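Local coordinates for protein trans-2-enoyl-CoA reductase [NADH] (Treponema denticola ATCC 35405, PDB 4GGO) that reduces the carbon-carbon double bond of trans-2-enoyl-CoA substrates such as crotonyl-CoA with NADH, in bacterial fatty acid synthesis, at residues Ala49-Gly57 with Ile139-Leu148; Arg38-Ala49 with Thr316-Lys326. All blocks are in the same frame, centred on the assembly; numbering follows the deposited sequence.

Contact 1: Ala49-Gly57 with Ile139-Leu148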
loop_
_atom_site.group_PDB
_atom_site.type_symbol
_atom_site.label_atom_id
_atom_site.label_comp_id
_atom_site.label_asym_id
_atom_site.label_seq_id
_atom_site.Cartn_x
_atom_site.Cartn_y
_atom_site.Cartn_z
ATOM N N ALA A 49 -19.891 7.018 7.936
ATOM C CA ALA A 49 -19.389 6.405 6.715
ATOM C C ALA A 49 -18.758 7.447 5.800
ATOM O O ALA A 49 -19.155 8.612 5.818
ATOM C CB ALA A 49 -20.515 5.678 5.993
ATOM N N PRO A 50 -17.765 7.032 4.998
ATOM C CA PRO A 50 -17.171 7.954 4.028
ATOM C C PRO A 50 -18.164 8.275 2.918
ATOM O O PRO A 50 -19.031 7.453 2.624
ATOM C CB PRO A 50 -15.985 7.160 3.474
ATOM C CG PRO A 50 -16.364 5.734 3.664
ATOM C CD PRO A 50 -17.147 5.695 4.943
ATOM N N LYS A 51 -18.043 9.456 2.319
ATOM C CA LYS A 51 -18.951 9.876 1.256
ATOM C C LYS A 51 -18.176 10.244 -0.006
ATOM O O LYS A 51 -18.470 9.757 -1.097
ATOM C CB LYS A 51 -19.799 11.065 1.714
ATOM C CG LYS A 51 -20.882 11.481 0.725
ATOM C CD LYS A 51 -21.730 12.631 1.261
ATOM C CE LYS A 51 -20.983 13.962 1.215
ATOM N NZ LYS A 51 -21.793 15.052 1.839
ATOM N N ASN A 52 -17.186 11.115 0.157
ATOM C CA ASN A 52 -16.318 11.517 -0.941
ATOM C C ASN A 52 -14.864 11.241 -0.589
ATOM O O ASN A 52 -14.308 11.863 0.315
ATOM C CB ASN A 52 -16.514 12.998 -1.262
ATOM C CG ASN A 52 -17.884 13.291 -1.841
ATOM O OD1 ASN A 52 -18.333 12.624 -2.771
ATOM N ND2 ASN A 52 -18.558 14.291 -1.285
ATOM N N VAL A 53 -14.249 10.305 -1.304
ATOM C CA VAL A 53 -12.905 9.858 -0.957
ATOM C C VAL A 53 -11.876 10.117 -2.053
ATOM O O VAL A 53 -12.103 9.811 -3.222
ATOM C CB VAL A 53 -12.893 8.356 -0.609
ATOM C CG1 VAL A 53 -11.521 7.940 -0.102
ATOM C CG2 VAL A 53 -13.965 8.042 0.427
ATOM N N LEU A 54 -10.742 10.685 -1.659
ATOM C CA LEU A 54 -9.600 10.823 -2.548
ATOM C C LEU A 54 -8.534 9.808 -2.148
ATOM O O LEU A 54 -8.121 9.762 -0.989
ATOM C CB LEU A 54 -9.028 12.239 -2.465
ATOM C CG LEU A 54 -7.793 12.533 -3.319
ATOM C CD1 LEU A 54 -8.105 12.368 -4.801
ATOM C CD2 LEU A 54 -7.261 13.930 -3.031
ATOM N N VAL A 55 -8.104 8.988 -3.101
ATOM C CA VAL A 55 -7.060 8.003 -2.836
ATOM C C VAL A 55 -5.842 8.244 -3.717
ATOM O O VAL A 55 -5.917 8.146 -4.943
ATOM C CB VAL A 55 -7.555 6.557 -3.042
ATOM C CG1 VAL A 55 -6.428 5.570 -2.764
ATOM C CG2 VAL A 55 -8.747 6.271 -2.144
ATOM N N LEU A 56 -4.720 8.558 -3.081
ATOM C CA LEU A 56 -3.482 8.832 -3.795
ATOM C C LEU A 56 -2.609 7.583 -3.831
ATOM O O LEU A 56 -2.082 7.152 -2.806
ATOM C CB LEU A 56 -2.748 9.998 -3.137
ATOM C CG LEU A 56 -3.612 11.257 -3.026
ATOM C CD1 LEU A 56 -2.925 12.336 -2.207
ATOM C CD2 LEU A 56 -3.968 11.776 -4.413
ATOM N N GLY A 57 -2.462 7.008 -5.020
ATOM C CA GLY A 57 -1.823 5.714 -5.172
ATOM C C GLY A 57 -2.894 4.644 -5.110
ATOM O O GLY A 57 -2.861 3.761 -4.256
ATOM N N ILE A 139 -17.787 18.385 -5.146
ATOM C CA ILE A 139 -17.290 17.425 -4.169
ATOM C C ILE A 139 -16.380 18.068 -3.127
ATOM O O ILE A 139 -15.440 18.786 -3.466
ATOM C CB ILE A 139 -16.533 16.266 -4.858
ATOM C CG1 ILE A 139 -17.512 15.349 -5.593
ATOM C CG2 ILE A 139 -15.731 15.460 -3.845
ATOM C CD1 ILE A 139 -16.843 14.204 -6.320
ATOM N N LYS A 140 -16.686 17.817 -1.857
ATOM C CA LYS A 140 -15.771 18.107 -0.761
ATOM C C LYS A 140 -15.360 16.785 -0.124
ATOM O O LYS A 140 -16.212 15.994 0.276
ATOM C CB LYS A 140 -16.430 19.007 0.286
ATOM C CG LYS A 140 -16.553 20.472 -0.112
ATOM C CD LYS A 140 -17.002 21.312 1.077
ATOM C CE LYS A 140 -17.028 22.794 0.746
ATOM N NZ LYS A 140 -17.371 23.618 1.940
ATOM N N PHE A 141 -14.056 16.545 -0.034
ATOM C CA PHE A 141 -13.551 15.273 0.478
ATOM C C PHE A 141 -13.681 15.156 1.996
ATOM O O PHE A 141 -13.395 16.104 2.728
ATOM C CB PHE A 141 -12.092 15.068 0.064
ATOM C CG PHE A 141 -11.887 14.981 -1.423
ATOM C CD1 PHE A 141 -12.347 13.887 -2.136
ATOM C CD2 PHE A 141 -11.223 15.987 -2.105
ATOM C CE1 PHE A 141 -12.157 13.801 -3.503
ATOM C CE2 PHE A 141 -11.027 15.906 -3.471
ATOM C CZ PHE A 141 -11.495 14.813 -4.172
ATOM N N ASP A 142 -14.114 13.987 2.461
ATOM C CA ASP A 142 -14.199 13.719 3.894
ATOM C C ASP A 142 -13.222 12.621 4.315
ATOM O O ASP A 142 -13.074 12.330 5.501
ATOM C CB ASP A 142 -15.630 13.365 4.309
ATOM C CG ASP A 142 -16.208 12.218 3.503
ATOM O OD1 ASP A 142 -16.019 11.052 3.906
ATOM O OD2 ASP A 142 -16.855 12.484 2.469
ATOM N N LEU A 143 -12.558 12.019 3.333
ATOM C CA LEU A 143 -11.508 11.042 3.593
ATOM C C LEU A 143 -10.444 11.090 2.503
ATOM O O LEU A 143 -10.747 10.929 1.322
ATOM C CB LEU A 143 -12.082 9.627 3.702
ATOM C CG LEU A 143 -11.038 8.512 3.817
ATOM C CD1 LEU A 143 -10.220 8.654 5.095
ATOM C CD2 LEU A 143 -11.696 7.145 3.749
ATOM N N ILE A 144 -9.199 11.318 2.903
ATOM C CA ILE A 144 -8.096 11.383 1.952
ATOM C C ILE A 144 -7.016 10.366 2.295
ATOM O O ILE A 144 -6.321 10.498 3.300
ATOM C CB ILE A 144 -7.471 12.787 1.901
ATOM C CG1 ILE A 144 -8.535 13.828 1.552
ATOM C CG2 ILE A 144 -6.332 12.827 0.892
ATOM C CD1 ILE A 144 -8.000 15.232 1.473
ATOM N N VAL A 145 -6.878 9.352 1.451
ATOM C CA VAL A 145 -5.914 8.289 1.694
ATOM C C VAL A 145 -4.632 8.518 0.904
ATOM O O VAL A 145 -4.637 8.497 -0.326
ATOM C CB VAL A 145 -6.499 6.913 1.337
ATOM C CG1 VAL A 145 -5.479 5.816 1.602
ATOM C CG2 VAL A 145 -7.781 6.663 2.126
ATOM N N TYR A 146 -3.534 8.742 1.619
ATOM C CA TYR A 146 -2.238 8.934 0.979
ATOM C C TYR A 146 -1.433 7.641 1.009
ATOM O O TYR A 146 -0.860 7.281 2.038
ATOM C CB TYR A 146 -1.455 10.058 1.661
ATOM C CG TYR A 146 -0.220 10.486 0.899
ATOM C CD1 TYR A 146 1.001 9.856 1.102
ATOM C CD2 TYR A 146 -0.278 11.519 -0.027
ATOM C CE1 TYR A 146 2.130 10.243 0.403
ATOM C CE2 TYR A 146 0.845 11.913 -0.731
ATOM C CZ TYR A 146 2.046 11.272 -0.511
ATOM O OH TYR A 146 3.165 11.662 -1.208
ATOM N N SER A 147 -1.387 6.948 -0.125
ATOM C CA SER A 147 -0.687 5.671 -0.209
ATOM C C SER A 147 0.273 5.624 -1.392
ATOM O O SER A 147 0.386 4.604 -2.071
ATOM C CB SER A 147 -1.692 4.521 -0.308
ATOM O OG SER A 147 -1.030 3.271 -0.408
ATOM N N LEU A 148 0.963 6.734 -1.638
ATOM C CA LEU A 148 1.917 6.800 -2.739
ATOM C C LEU A 148 3.163 5.971 -2.446
ATOM O O LEU A 148 3.753 6.073 -1.370
ATOM C CB LEU A 148 2.299 8.252 -3.042
ATOM C CG LEU A 148 1.203 9.107 -3.680
ATOM C CD1 LEU A 148 1.703 10.518 -3.938
ATOM C CD2 LEU A 148 0.710 8.470 -4.972
#
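Asn-52, Leu-54 and Leu-56 meet the segment Ile-139 to Leu-148 where strand 52-56 lies parallel to strand 143-146, the neighbouring first and fourth strands of a seven-stranded parallel Rossmann-type sheet (order 3-2-1-4-5-6-7), the point where the strand order reverses. The pair illustrates how side-chain polar groups can complete a backbone pairing at the end where it begins. There, Asn-52 has CG beside its own backbone N (chi1 -67°), which turns the amide toward the other segment: ND2 reaches Lys-140 O at 3.3 Å from above the carbonyl plane, and CB rests on Ile-139 CG2. Where the second chain turns a corner, Asp-142 offers its carboxylate to two successive amides, Lys-51 N meeting OD1 at 3.0 Å and Asn-52 N meeting OD2 at 2.7 Å, nearly straight at 168°. Further along, Leu-54 takes over: its N donates to Leu-143 O, its O accepts from Val-145 N, and its CB lies over one face of the Phe-141 ring, 3.8 Å from the centroid, in a CH-pi contact. Ile-139 CG2 lies over the opposite face, toward its rim. Leu-56 sets CD1 3.5 Å from Tyr-146 CD2; that tyrosine's hydroxyl is hydrogen-bonded to Asp-209 of helix 208-219, which packs on this side of the sheet. NAD(+)-binding residues, Gly-57 and Leu-148, lie just past the strand ends, Leu-148 CD2 approaching Gly-57 N to 3.5 Å.

Contact 2: Arg38-Ala49 with Thr316-Lys326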
loop_
_atom_site.group_PDB
_atom_site.type_symbol
_atom_site.label_atom_id
_atom_site.label_comp_id
_atom_site.label_asym_id
_atom_site.label_seq_id
_atom_site.Cartn_x
_atom_site.Cartn_y
_atom_site.Cartn_z
ATOM N N ARG A 38 -17.449 -8.460 4.039
ATOM C CA ARG A 38 -16.807 -7.987 5.261
ATOM C C ARG A 38 -17.520 -6.769 5.836
ATOM O O ARG A 38 -17.808 -6.710 7.032
ATOM C CB ARG A 38 -15.334 -7.667 4.999
ATOM C CG ARG A 38 -14.592 -7.117 6.203
ATOM C CD ARG A 38 -14.628 -8.094 7.366
ATOM N NE ARG A 38 -13.868 -7.606 8.513
ATOM C CZ ARG A 38 -14.362 -6.801 9.448
ATOM N NH1 ARG A 38 -15.619 -6.382 9.370
ATOM N NH2 ARG A 38 -13.598 -6.409 10.460
ATOM N N ILE A 39 -17.800 -5.795 4.978
ATOM C CA ILE A 39 -18.498 -4.588 5.399
ATOM C C ILE A 39 -19.999 -4.759 5.182
ATOM O O ILE A 39 -20.549 -4.314 4.174
ATOM C CB ILE A 39 -17.995 -3.351 4.632
ATOM C CG1 ILE A 39 -16.464 -3.312 4.627
ATOM C CG2 ILE A 39 -18.552 -2.077 5.243
ATOM C CD1 ILE A 39 -15.855 -3.174 6.005
ATOM N N THR A 40 -20.650 -5.422 6.131
ATOM C CA THR A 40 -22.082 -5.684 6.041
ATOM C C THR A 40 -22.892 -4.565 6.677
ATOM O O THR A 40 -22.339 -3.676 7.325
ATOM C CB THR A 40 -22.458 -7.000 6.744
ATOM O OG1 THR A 40 -22.228 -6.872 8.153
ATOM C CG2 THR A 40 -21.632 -8.153 6.199
ATOM N N ALA A 41 -24.208 -4.622 6.495
ATOM C CA ALA A 41 -25.114 -3.651 7.097
ATOM C C ALA A 41 -24.961 -3.635 8.614
ATOM O O ALA A 41 -25.083 -2.589 9.249
ATOM C CB ALA A 41 -26.552 -3.961 6.710
ATOM N N GLU A 42 -24.682 -4.801 9.188
ATOM C CA GLU A 42 -24.490 -4.920 10.628
ATOM C C GLU A 42 -23.183 -4.284 11.099
ATOM O O GLU A 42 -23.143 -3.644 12.151
ATOM C CB GLU A 42 -24.573 -6.385 11.071
ATOM C CG GLU A 42 -24.102 -6.649 12.499
ATOM C CD GLU A 42 -24.886 -5.874 13.551
ATOM O OE1 GLU A 42 -25.980 -5.352 13.240
ATOM O OE2 GLU A 42 -24.404 -5.790 14.700
ATOM N N VAL A 43 -22.119 -4.464 10.323
ATOM C CA VAL A 43 -20.842 -3.829 10.631
ATOM C C VAL A 43 -20.965 -2.308 10.554
ATOM O O VAL A 43 -20.435 -1.587 11.400
ATOM C CB VAL A 43 -19.719 -4.317 9.683
ATOM C CG1 VAL A 43 -18.481 -3.437 9.807
ATOM C CG2 VAL A 43 -19.376 -5.772 9.968
ATOM N N LYS A 44 -21.688 -1.827 9.547
ATOM C CA LYS A 44 -21.847 -0.390 9.325
ATOM C C LYS A 44 -22.853 0.260 10.271
ATOM O O LYS A 44 -22.820 1.472 10.479
ATOM C CB LYS A 44 -22.259 -0.112 7.875
ATOM C CG LYS A 44 -21.133 -0.264 6.872
ATOM C CD LYS A 44 -21.584 0.087 5.462
ATOM C CE LYS A 44 -22.563 -0.940 4.919
ATOM N NZ LYS A 44 -22.914 -0.669 3.499
ATOM N N ALA A 45 -23.744 -0.551 10.834
ATOM C CA ALA A 45 -24.835 -0.057 11.672
ATOM C C ALA A 45 -24.360 0.805 12.839
ATOM O O ALA A 45 -23.493 0.399 13.611
ATOM C CB ALA A 45 -25.671 -1.221 12.185
ATOM N N GLY A 46 -24.932 2.000 12.954
ATOM C CA GLY A 46 -24.656 2.877 14.078
ATOM C C GLY A 46 -23.343 3.630 13.982
ATOM O O GLY A 46 -22.934 4.299 14.931
ATOM N N ALA A 47 -22.679 3.523 12.838
ATOM C CA ALA A 47 -21.413 4.217 12.630
ATOM C C ALA A 47 -21.493 5.146 11.429
ATOM O O ALA A 47 -22.314 4.950 10.534
ATOM C CB ALA A 47 -20.283 3.214 12.451
ATOM N N LYS A 48 -20.633 6.160 11.413
ATOM C CA LYS A 48 -20.550 7.063 10.273
ATOM C C LYS A 48 -19.947 6.338 9.075
ATOM O O LYS A 48 -19.540 5.180 9.180
ATOM C CB LYS A 48 -19.723 8.302 10.621
ATOM C CG LYS A 48 -20.294 9.119 11.769
ATOM C CD LYS A 48 -19.554 10.435 11.938
ATOM C CE LYS A 48 -20.199 11.293 13.015
ATOM N NZ LYS A 48 -19.547 12.627 13.132
ATOM N N ALA A 49 -19.891 7.018 7.936
ATOM C CA ALA A 49 -19.389 6.405 6.715
ATOM C C ALA A 49 -18.758 7.447 5.800
ATOM O O ALA A 49 -19.155 8.612 5.818
ATOM C CB ALA A 49 -20.515 5.678 5.993
ATOM N N THR A 316 -10.192 -3.102 5.249
ATOM C CA THR A 316 -11.567 -3.240 5.716
ATOM C C THR A 316 -11.619 -3.160 7.239
ATOM O O THR A 316 -12.520 -2.539 7.801
ATOM C CB THR A 316 -12.226 -4.549 5.238
ATOM O OG1 THR A 316 -11.360 -5.657 5.515
ATOM C CG2 THR A 316 -12.516 -4.488 3.748
ATOM N N ARG A 317 -10.642 -3.772 7.905
ATOM C CA ARG A 317 -10.551 -3.681 9.360
ATOM C C ARG A 317 -10.249 -2.248 9.788
ATOM O O ARG A 317 -10.776 -1.766 10.791
ATOM C CB ARG A 317 -9.491 -4.640 9.915
ATOM C CG ARG A 317 -9.291 -4.522 11.422
ATOM C CD ARG A 317 -8.737 -5.804 12.037
ATOM N NE ARG A 317 -7.341 -6.051 11.686
ATOM C CZ ARG A 317 -6.303 -5.607 12.389
ATOM N NH1 ARG A 317 -6.501 -4.879 13.479
ATOM N NH2 ARG A 317 -5.065 -5.886 12.001
ATOM N N LEU A 318 -9.402 -1.574 9.015
ATOM C CA LEU A 318 -9.074 -0.172 9.260
ATOM C C LEU A 318 -10.318 0.716 9.237
ATOM O O LEU A 318 -10.526 1.525 10.138
ATOM C CB LEU A 318 -8.065 0.327 8.225
ATOM C CG LEU A 318 -7.752 1.827 8.249
ATOM C CD1 LEU A 318 -7.018 2.213 9.527
ATOM C CD2 LEU A 318 -6.950 2.227 7.019
ATOM N N TYR A 319 -11.138 0.563 8.202
ATOM C CA TYR A 319 -12.365 1.344 8.073
ATOM C C TYR A 319 -13.357 1.017 9.186
ATOM O O TYR A 319 -13.892 1.910 9.844
ATOM C CB TYR A 319 -13.026 1.081 6.717
ATOM C CG TYR A 319 -12.521 1.937 5.572
ATOM C CD1 TYR A 319 -11.252 1.747 5.037
ATOM C CD2 TYR A 319 -13.328 2.915 5.005
ATOM C CE1 TYR A 319 -10.796 2.525 3.979
ATOM C CE2 TYR A 319 -12.883 3.695 3.951
ATOM C CZ TYR A 319 -11.616 3.494 3.441
ATOM O OH TYR A 319 -11.172 4.268 2.390
ATOM N N ALA A 320 -13.592 -0.273 9.395
ATOM C CA ALA A 320 -14.628 -0.726 10.316
ATOM C C ALA A 320 -14.249 -0.590 11.790
ATOM O O ALA A 320 -15.107 -0.322 12.632
ATOM C CB ALA A 320 -15.011 -2.163 10.001
ATOM N N GLU A 321 -12.969 -0.771 12.102
ATOM C CA GLU A 321 -12.536 -0.848 13.495
ATOM C C GLU A 321 -11.633 0.301 13.946
ATOM O O GLU A 321 -11.144 0.295 15.075
ATOM C CB GLU A 321 -11.850 -2.189 13.764
ATOM C CG GLU A 321 -12.787 -3.387 13.765
ATOM C CD GLU A 321 -13.547 -3.533 15.070
ATOM O OE1 GLU A 321 -13.110 -4.331 15.928
ATOM O OE2 GLU A 321 -14.579 -2.851 15.242
ATOM N N ARG A 322 -11.406 1.276 13.070
ATOM C CA ARG A 322 -10.621 2.453 13.436
ATOM C C ARG A 322 -11.309 3.748 13.012
ATOM O O ARG A 322 -11.628 4.596 13.845
ATOM C CB ARG A 322 -9.217 2.397 12.824
ATOM C CG ARG A 322 -8.355 1.233 13.285
ATOM C CD ARG A 322 -8.012 1.331 14.764
ATOM N NE ARG A 322 -6.985 0.366 15.145
ATOM C CZ ARG A 322 -7.225 -0.915 15.405
ATOM N NH1 ARG A 322 -8.461 -1.388 15.325
ATOM N NH2 ARG A 322 -6.230 -1.725 15.743
ATOM N N LEU A 323 -11.536 3.893 11.710
ATOM C CA LEU A 323 -12.071 5.132 11.158
ATOM C C LEU A 323 -13.559 5.313 11.447
ATOM O O LEU A 323 -13.987 6.380 11.888
ATOM C CB LEU A 323 -11.823 5.196 9.649
ATOM C CG LEU A 323 -10.371 5.040 9.188
ATOM C CD1 LEU A 323 -10.276 5.160 7.674
ATOM C CD2 LEU A 323 -9.476 6.062 9.872
ATOM N N TYR A 324 -14.345 4.272 11.197
ATOM C CA TYR A 324 -15.796 4.376 11.326
ATOM C C TYR A 324 -16.348 3.352 12.310
ATOM O O TYR A 324 -16.903 2.325 11.916
ATOM C CB TYR A 324 -16.459 4.247 9.951
ATOM C CG TYR A 324 -15.872 5.201 8.934
ATOM C CD1 TYR A 324 -16.265 6.532 8.894
ATOM C CD2 TYR A 324 -14.910 4.775 8.026
ATOM C CE1 TYR A 324 -15.723 7.410 7.974
ATOM C CE2 TYR A 324 -14.361 5.646 7.103
ATOM C CZ TYR A 324 -14.771 6.962 7.081
ATOM O OH TYR A 324 -14.230 7.831 6.163
ATOM N N ARG A 325 -16.187 3.650 13.596
ATOM C CA ARG A 325 -16.624 2.765 14.669
ATOM C C ARG A 325 -17.945 3.225 15.271
ATOM O O ARG A 325 -18.318 4.393 15.162
ATOM C CB ARG A 325 -15.568 2.716 15.772
ATOM C CG ARG A 325 -14.225 2.169 15.335
ATOM C CD ARG A 325 -13.145 2.560 16.325
ATOM N NE ARG A 325 -13.487 2.182 17.692
ATOM C CZ ARG A 325 -13.120 1.041 18.264
ATOM N NH1 ARG A 325 -12.396 0.161 17.585
ATOM N NH2 ARG A 325 -13.475 0.778 19.515
ATOM N N LYS A 326 -18.637 2.300 15.927
ATOM C CA LYS A 326 -19.903 2.609 16.581
ATOM C C LYS A 326 -19.713 3.534 17.782
ATOM O O LYS A 326 -20.638 4.241 18.176
ATOM C CB LYS A 326 -20.610 1.322 17.014
ATOM C CG LYS A 326 -20.864 0.336 15.881
ATOM C CD LYS A 326 -21.527 -0.934 16.393
ATOM C CE LYS A 326 -21.511 -2.038 15.346
ATOM N NZ LYS A 326 -22.261 -1.667 14.117
HETATM O O HOH W 1 -18.434 -0.695 12.658
HETATM O O HOH W 2 -18.308 6.315 13.172
#
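The C-terminal part of helix 311-323, with the chain that follows it, packs against the short helix 41-44 of the NAD(P)H-binding region and its exit. The helices touch through small groups: Val-43 CG1 meets Ala-320 CB at 3.7 Å, and just before helix 41-44 the CD1 of Ile-39 and the CG of Arg-38 both lean on Thr-316 CB, Arg-38 CG at 3.6 Å. Past the wider pi-type turn at 319-323, Tyr-324 lies against the extended chain, with its CB 3.3 Å from Lys-48 O and its CE1 beside the carbonyl carbon of Ala-49. Water 2 bridges the backbones, accepting from Lys-48 N and donating to Arg-325 O. The main polar element is Lys-326. Its chain is extended up to a bend at chi4 (-62°), which turns NZ onto the carbonyls around the end of helix 41-44: Glu-42 O at 2.9 Å, met in the carbonyl plane, Val-43 O at 3.3 Å, approached from above its plane, and Ala-45 O, modelled so close that its exact length is doubtful. Since backbone carbonyls at a helix C-terminus carry partial negative charge, an ammonium group placed among them would probably be stabilised there, tying this helix end to the chain beyond helix 311-323.

Overall arrangement
The two contacts have centres 16 Å apart and share Ala-49, where the chain leaves contact 2 and runs on toward strand 52-56. Side chains also join them directly: Tyr-319 OH packs 3.2 Å from Leu-143 CD2, and Tyr-324 OH lies 3.3 Å from Pro-50 CB, so the tyrosines of helix 311-323 and its exit cover the start of the strand pair. The NAD(+) site belongs to the other end of those strands, where the side chain of Leu-148 is about 4 Å from that of Ala-121, another NAD(+)-binding residue. Contact 2 is more peripheral; its Arg-317 side chain is about 9 Å from that of NAD(+)-binding Tyr-62 and about 11 Å from that of substrate-binding Tyr-234.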